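Local coordinates for protein CRISPR-associated endoribonuclease Cas6 1 (PDB 5YI6) that probably cleaves CRISPR transcripts as an endoribonuclease of the Cas6 family, helping to produce the crRNAs used in antiviral defence, at residues M194-D199 with M232-V237; M5-E10 with N93-L98. All blocks are in the same frame, centred on the assembly; numbering follows the deposited sequence.

The two contacts lie in different halves of a protein with two ferredoxin-like units, their centres about 20 Å apart. Contact 2 belongs to the hydrophobic core of the N-terminal unit, where aliphatic branches of strand 5-12 and helix 88-101 meet, three of the four touching residues being buried. Contact 1 is only partly buried: the segment 194-199 receives the loop before strand 237-240, through one aromatic ring, two methionines and an isoleucine, close to the predicted catalytic residues. They share no helix or strand, yet they touch: R6 of contact 2 packs on M236 and so reaches the loop of contact 1.

Contact 1: M194-D199 with M232-V237; sequences MRIKND and MGFGMV
The phenyl ring of F234 is the bump of this contact, and its outer end enters a hollow lined by M194 and I196, near the C-terminal part of strand 182-195. F234 belongs to the glycine-rich loop characteristic of Cas6 proteins, which here leads into strand 237-240 of the C-terminal ferredoxin-like unit. The two walls of the hollow differ. M194 lines the ring's edge, near the ring plane, with CB 3.9 Å from F234 CE1; its chain then folds back at its last two torsions, which keeps M194 CE within 4.2 Å of the same ring carbon. I196 comes obliquely, its CG2 methyl 3.7 Å from F234 CZ and its side chain laid across the phenylalanine.

A second, smaller bump lies alongside. The otherwise extended M232 chain bends at chi3 (52°), and its terminal methyl CE settles 3.7 Å from I196 O and 4.3 Å from I196 CB. Between the two loop residues, G233 has a positive phi, a conformation well suited to glycine. Q24 of helix 23-35 and C204 of strand 201-213 also pack against both M194 and F234, so the hollow lies where the two halves of the protein meet. The M232 side chain is about 7 Å from those of Y32 and K53, by similarity the proton acceptor and transition-state stabiliser, which places this packing beside the probable active site.

I196 also belongs to a classic beta bulge with K197. R195 reaches along the turn that follows: R195 NE donates to K197 O over 3.3 Å, with the acceptor close to the guanidinium plane but the donor 39° above the carbonyl plane.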
loop_
_atom_site.group_PDB
_atom_site.type_symbol
_atom_site.label_atom_id
_atom_site.label_comp_id
_atom_site.label_asym_id
_atom_site.label_seq_id
_atom_site.Cartn_x
_atom_site.Cartn_y
_atom_site.Cartn_z
ATOM N N MET A 194 -1.770 -2.398 -13.634
ATOM C CA MET A 194 -1.918 -3.237 -12.446
ATOM C C MET A 194 -3.235 -3.974 -12.544
ATOM O O MET A 194 -4.275 -3.345 -12.764
ATOM C CB MET A 194 -1.895 -2.417 -11.131
ATOM C CG MET A 194 -0.724 -1.428 -10.999
ATOM S SD MET A 194 0.807 -2.303 -10.651
ATOM C CE MET A 194 0.608 -2.880 -8.960
ATOM N N ARG A 195 -3.189 -5.297 -12.388
ATOM C CA ARG A 195 -4.410 -6.085 -12.329
ATOM C C ARG A 195 -5.122 -5.872 -10.995
ATOM O O ARG A 195 -4.494 -5.921 -9.934
ATOM C CB ARG A 195 -4.073 -7.562 -12.511
ATOM C CG ARG A 195 -5.260 -8.468 -12.663
ATOM C CD ARG A 195 -4.782 -9.896 -12.936
ATOM N NE ARG A 195 -5.915 -10.804 -13.015
ATOM C CZ ARG A 195 -5.812 -12.123 -13.138
ATOM N NH1 ARG A 195 -4.615 -12.697 -13.192
ATOM N NH2 ARG A 195 -6.910 -12.866 -13.208
ATOM N N ILE A 196 -6.435 -5.634 -11.032
ATOM C CA ILE A 196 -7.194 -5.418 -9.800
ATOM C C ILE A 196 -8.354 -6.377 -9.645
ATOM O O ILE A 196 -8.898 -6.486 -8.540
ATOM C CB ILE A 196 -7.676 -3.970 -9.649
ATOM C CG1 ILE A 196 -8.362 -3.489 -10.936
ATOM C CG2 ILE A 196 -6.505 -3.076 -9.282
ATOM C CD1 ILE A 196 -8.865 -2.054 -10.845
ATOM N N LYS A 197 -8.735 -7.086 -10.689
ATOM C CA LYS A 197 -9.819 -8.056 -10.646
ATOM C C LYS A 197 -9.466 -9.107 -11.678
ATOM O O LYS A 197 -8.518 -8.941 -12.447
ATOM C CB LYS A 197 -11.199 -7.431 -10.914
ATOM C CG LYS A 197 -11.734 -6.639 -9.729
ATOM C CD LYS A 197 -11.736 -7.490 -8.452
ATOM C CE LYS A 197 -12.389 -6.766 -7.271
ATOM N NZ LYS A 197 -12.166 -7.485 -5.980
ATOM N N ASN A 198 -10.147 -10.244 -11.610
ATOM C CA ASN A 198 -9.836 -11.335 -12.524
ATOM C C ASN A 198 -9.639 -10.812 -13.942
ATOM O O ASN A 198 -8.808 -11.341 -14.687
ATOM C CB ASN A 198 -10.932 -12.403 -12.503
ATOM C CG ASN A 198 -11.217 -12.911 -11.102
ATOM O OD1 ASN A 198 -12.345 -12.819 -10.612
ATOM N ND2 ASN A 198 -10.188 -13.441 -10.443
ATOM N N ASP A 199 -10.381 -9.774 -14.338
ATOM C CA ASP A 199 -10.206 -9.293 -15.696
ATOM C C ASP A 199 -9.994 -7.793 -15.829
ATOM O O ASP A 199 -10.001 -7.296 -16.961
ATOM C CB ASP A 199 -11.431 -9.669 -16.525
ATOM C CG ASP A 199 -11.775 -11.124 -16.397
ATOM O OD1 ASP A 199 -10.841 -11.949 -16.332
ATOM O OD2 ASP A 199 -12.978 -11.441 -16.340
ATOM N N MET A 232 -6.185 -2.945 -0.665
ATOM C CA MET A 232 -5.724 -3.918 -1.648
ATOM C C MET A 232 -4.254 -3.717 -2.031
ATOM O O MET A 232 -3.781 -4.337 -2.996
ATOM C CB MET A 232 -6.621 -3.849 -2.899
ATOM C CG MET A 232 -8.026 -4.351 -2.657
ATOM S SD MET A 232 -9.099 -3.988 -4.092
ATOM C CE MET A 232 -8.118 -4.672 -5.426
ATOM N N GLY A 233 -3.542 -2.836 -1.330
ATOM C CA GLY A 233 -2.104 -2.670 -1.474
ATOM C C GLY A 233 -1.671 -1.545 -2.372
ATOM O O GLY A 233 -0.634 -1.683 -3.061
ATOM N N PHE A 234 -2.465 -0.465 -2.453
ATOM C CA PHE A 234 -2.168 0.651 -3.338
ATOM C C PHE A 234 -1.901 1.921 -2.558
ATOM O O PHE A 234 -2.492 2.162 -1.495
ATOM C CB PHE A 234 -3.329 0.913 -4.376
ATOM C CG PHE A 234 -3.429 -0.170 -5.413
ATOM C CD1 PHE A 234 -2.833 -0.008 -6.652
ATOM C CD2 PHE A 234 -4.074 -1.373 -5.126
ATOM C CE1 PHE A 234 -2.889 -1.046 -7.634
ATOM C CE2 PHE A 234 -4.120 -2.398 -6.064
ATOM C CZ PHE A 234 -3.530 -2.228 -7.338
ATOM N N GLY A 235 -0.986 2.729 -3.094
ATOM C CA GLY A 235 -0.849 4.111 -2.635
ATOM C C GLY A 235 0.068 4.308 -1.444
ATOM O O GLY A 235 0.054 5.391 -0.857
ATOM N N MET A 236 0.867 3.297 -1.067
ATOM C CA MET A 236 1.779 3.444 0.068
ATOM C C MET A 236 3.030 4.223 -0.350
ATOM O O MET A 236 3.600 3.985 -1.416
ATOM C CB MET A 236 2.196 2.058 0.622
ATOM C CG MET A 236 2.924 2.201 1.958
ATOM S SD MET A 236 3.166 0.572 2.693
ATOM C CE MET A 236 3.596 1.046 4.372
ATOM N N VAL A 237 3.448 5.180 0.487
ATOM C CA VAL A 237 4.612 5.995 0.180
ATOM C C VAL A 237 5.650 5.838 1.292
ATOM O O VAL A 237 5.371 5.341 2.379
ATOM C CB VAL A 237 4.266 7.489 -0.019
ATOM C CG1 VAL A 237 3.295 7.666 -1.186
ATOM C CG2 VAL A 237 3.719 8.123 1.302
#

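Contact 2: M5-E10 with N93-L98; sequences MRIELE and NFVAGL
R6 NH2 is held by two backbone carbonyls, Y222 O and V237 O, while R6 NE forms a salt bridge with E223, all on one face of strand 5-12; the residues alternating with it, I7 and L9, turn to the other face and meet V95 and L98 of helix 88-101. E8 points the same way as R6 and pairs with R63, so the charged groups of the strand are kept apart from the apolar helix interface.

Across that interface, V95 CG2 is the methyl that does the touching. It fits against the forked side chain of I7, 3.7 Å from I7 CG1, 3.9 Å from I7 CD1 and 4.1 Å from I7 CG2. With I7 CG1 flanked by both backbone neighbours of CA (chi1 61°), both branches of the isoleucine can bear on this single methyl, and the two side chains lie antiparallel alongside one another.

This is the helix-on-sheet packing of a ferredoxin-like fold: helix 88-101 leads from strand 78-85 to the edge strand 103-106, which pairs with strand 109-118, and strand 5-12 lies between 78-85 and 109-118, under the helix. V95 also rests on A116 and L9 on V113, both of strand 109-118, while I7 reaches I91 one turn earlier in the helix.

L98 makes the second meeting point. One helical turn after F94, it lays CD1 over that ring, 3.6 Å above the centre of the F94 ring, and from largely the opposite side L9 CD1 approaches L98 CD1 to 3.8 Å, the two leucine side chains roughly perpendicular.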
loop_
_atom_site.group_PDB
_atom_site.type_symbol
_atom_site.label_atom_id
_atom_site.label_comp_id
_atom_site.label_asym_id
_atom_site.label_seq_id
_atom_site.Cartn_x
_atom_site.Cartn_y
_atom_site.Cartn_z
ATOM N N MET A 5 0.687 3.145 12.966
ATOM C CA MET A 5 1.813 2.235 13.069
ATOM C C MET A 5 2.175 1.746 11.676
ATOM O O MET A 5 1.287 1.470 10.853
ATOM C CB MET A 5 1.509 1.042 13.980
ATOM C CG MET A 5 2.725 0.163 14.238
ATOM S SD MET A 5 2.261 -1.049 15.486
ATOM C CE MET A 5 3.880 -1.795 15.772
ATOM N N ARG A 6 3.482 1.685 11.425
ATOM C CA ARG A 6 4.045 1.096 10.216
ATOM C C ARG A 6 5.020 -0.006 10.615
ATOM O O ARG A 6 5.834 0.180 11.529
ATOM C CB ARG A 6 4.775 2.144 9.360
ATOM C CG ARG A 6 5.510 1.507 8.147
ATOM C CD ARG A 6 6.165 2.567 7.240
ATOM N NE ARG A 6 5.127 3.434 6.647
ATOM C CZ ARG A 6 5.211 3.971 5.430
ATOM N NH1 ARG A 6 6.291 3.757 4.674
ATOM N NH2 ARG A 6 4.210 4.721 4.951
ATOM N N ILE A 7 4.949 -1.155 9.930
ATOM C CA ILE A 7 5.896 -2.232 10.172
ATOM C C ILE A 7 6.496 -2.687 8.847
ATOM O O ILE A 7 5.911 -2.551 7.765
ATOM C CB ILE A 7 5.298 -3.443 10.930
ATOM C CG1 ILE A 7 4.164 -4.076 10.156
ATOM C CG2 ILE A 7 4.776 -3.034 12.366
ATOM C CD1 ILE A 7 4.553 -5.242 9.292
ATOM N N GLU A 8 7.702 -3.172 8.952
ATOM C CA GLU A 8 8.406 -3.867 7.885
ATOM C C GLU A 8 8.430 -5.359 8.212
ATOM O O GLU A 8 9.126 -5.784 9.142
ATOM C CB GLU A 8 9.813 -3.293 7.794
ATOM C CG GLU A 8 10.710 -4.101 6.813
ATOM C CD GLU A 8 12.155 -3.699 6.952
ATOM O OE1 GLU A 8 12.920 -4.396 7.662
ATOM O OE2 GLU A 8 12.517 -2.674 6.353
ATOM N N LEU A 9 7.714 -6.168 7.436
ATOM C CA LEU A 9 7.768 -7.607 7.608
ATOM C C LEU A 9 8.981 -8.115 6.868
ATOM O O LEU A 9 9.085 -7.909 5.651
ATOM C CB LEU A 9 6.563 -8.351 7.045
ATOM C CG LEU A 9 5.243 -8.555 7.709
ATOM C CD1 LEU A 9 4.475 -9.590 6.837
ATOM C CD2 LEU A 9 5.519 -9.064 9.123
ATOM N N GLU A 10 9.863 -8.803 7.598
ATOM C CA GLU A 10 11.063 -9.380 7.009
ATOM C C GLU A 10 10.739 -10.798 6.575
ATOM O O GLU A 10 10.434 -11.649 7.418
ATOM C CB GLU A 10 12.197 -9.361 8.049
ATOM C CG GLU A 10 12.394 -7.948 8.616
ATOM C CD GLU A 10 13.570 -7.830 9.600
ATOM O OE1 GLU A 10 14.215 -8.846 9.912
ATOM O OE2 GLU A 10 13.822 -6.709 10.061
ATOM N N ASN A 93 -2.436 -6.477 15.890
ATOM C CA ASN A 93 -3.131 -7.759 15.816
ATOM C C ASN A 93 -2.737 -8.546 14.577
ATOM O O ASN A 93 -2.530 -9.769 14.647
ATOM C CB ASN A 93 -4.644 -7.526 15.820
ATOM C CG ASN A 93 -5.185 -7.219 17.207
ATOM O OD1 ASN A 93 -4.437 -7.001 18.144
ATOM N ND2 ASN A 93 -6.496 -7.119 17.310
ATOM N N PHE A 94 -2.674 -7.868 13.421
ATOM C CA PHE A 94 -2.315 -8.549 12.177
ATOM C C PHE A 94 -0.883 -9.086 12.255
ATOM O O PHE A 94 -0.622 -10.235 11.872
ATOM C CB PHE A 94 -2.517 -7.578 10.997
ATOM C CG PHE A 94 -2.412 -8.209 9.638
ATOM C CD1 PHE A 94 -2.579 -9.584 9.461
ATOM C CD2 PHE A 94 -2.189 -7.403 8.515
ATOM C CE1 PHE A 94 -2.520 -10.144 8.175
ATOM C CE2 PHE A 94 -2.093 -7.966 7.239
ATOM C CZ PHE A 94 -2.264 -9.344 7.084
ATOM N N VAL A 95 0.050 -8.281 12.774
ATOM C CA VAL A 95 1.435 -8.738 12.911
ATOM C C VAL A 95 1.512 -9.957 13.831
ATOM O O VAL A 95 2.214 -10.925 13.532
ATOM C CB VAL A 95 2.329 -7.593 13.443
ATOM C CG1 VAL A 95 3.681 -8.118 14.028
ATOM C CG2 VAL A 95 2.612 -6.567 12.360
ATOM N N ALA A 96 0.805 -9.938 14.968
ATOM C CA ALA A 96 0.851 -11.106 15.857
ATOM C C ALA A 96 0.357 -12.364 15.139
ATOM O O ALA A 96 0.922 -13.462 15.311
ATOM C CB ALA A 96 0.016 -10.848 17.112
ATOM N N GLY A 97 -0.705 -12.219 14.333
ATOM C CA GLY A 97 -1.199 -13.363 13.576
ATOM C C GLY A 97 -0.205 -13.831 12.521
ATOM O O GLY A 97 0.023 -15.032 12.357
ATOM N N LEU A 98 0.386 -12.891 11.782
ATOM C CA LEU A 98 1.367 -13.247 10.750
ATOM C C LEU A 98 2.576 -13.959 11.369
ATOM O O LEU A 98 3.131 -14.896 10.780
ATOM C CB LEU A 98 1.841 -11.976 10.029
ATOM C CG LEU A 98 0.802 -11.338 9.066
ATOM C CD1 LEU A 98 1.163 -9.864 8.772
ATOM C CD2 LEU A 98 0.738 -12.164 7.765
#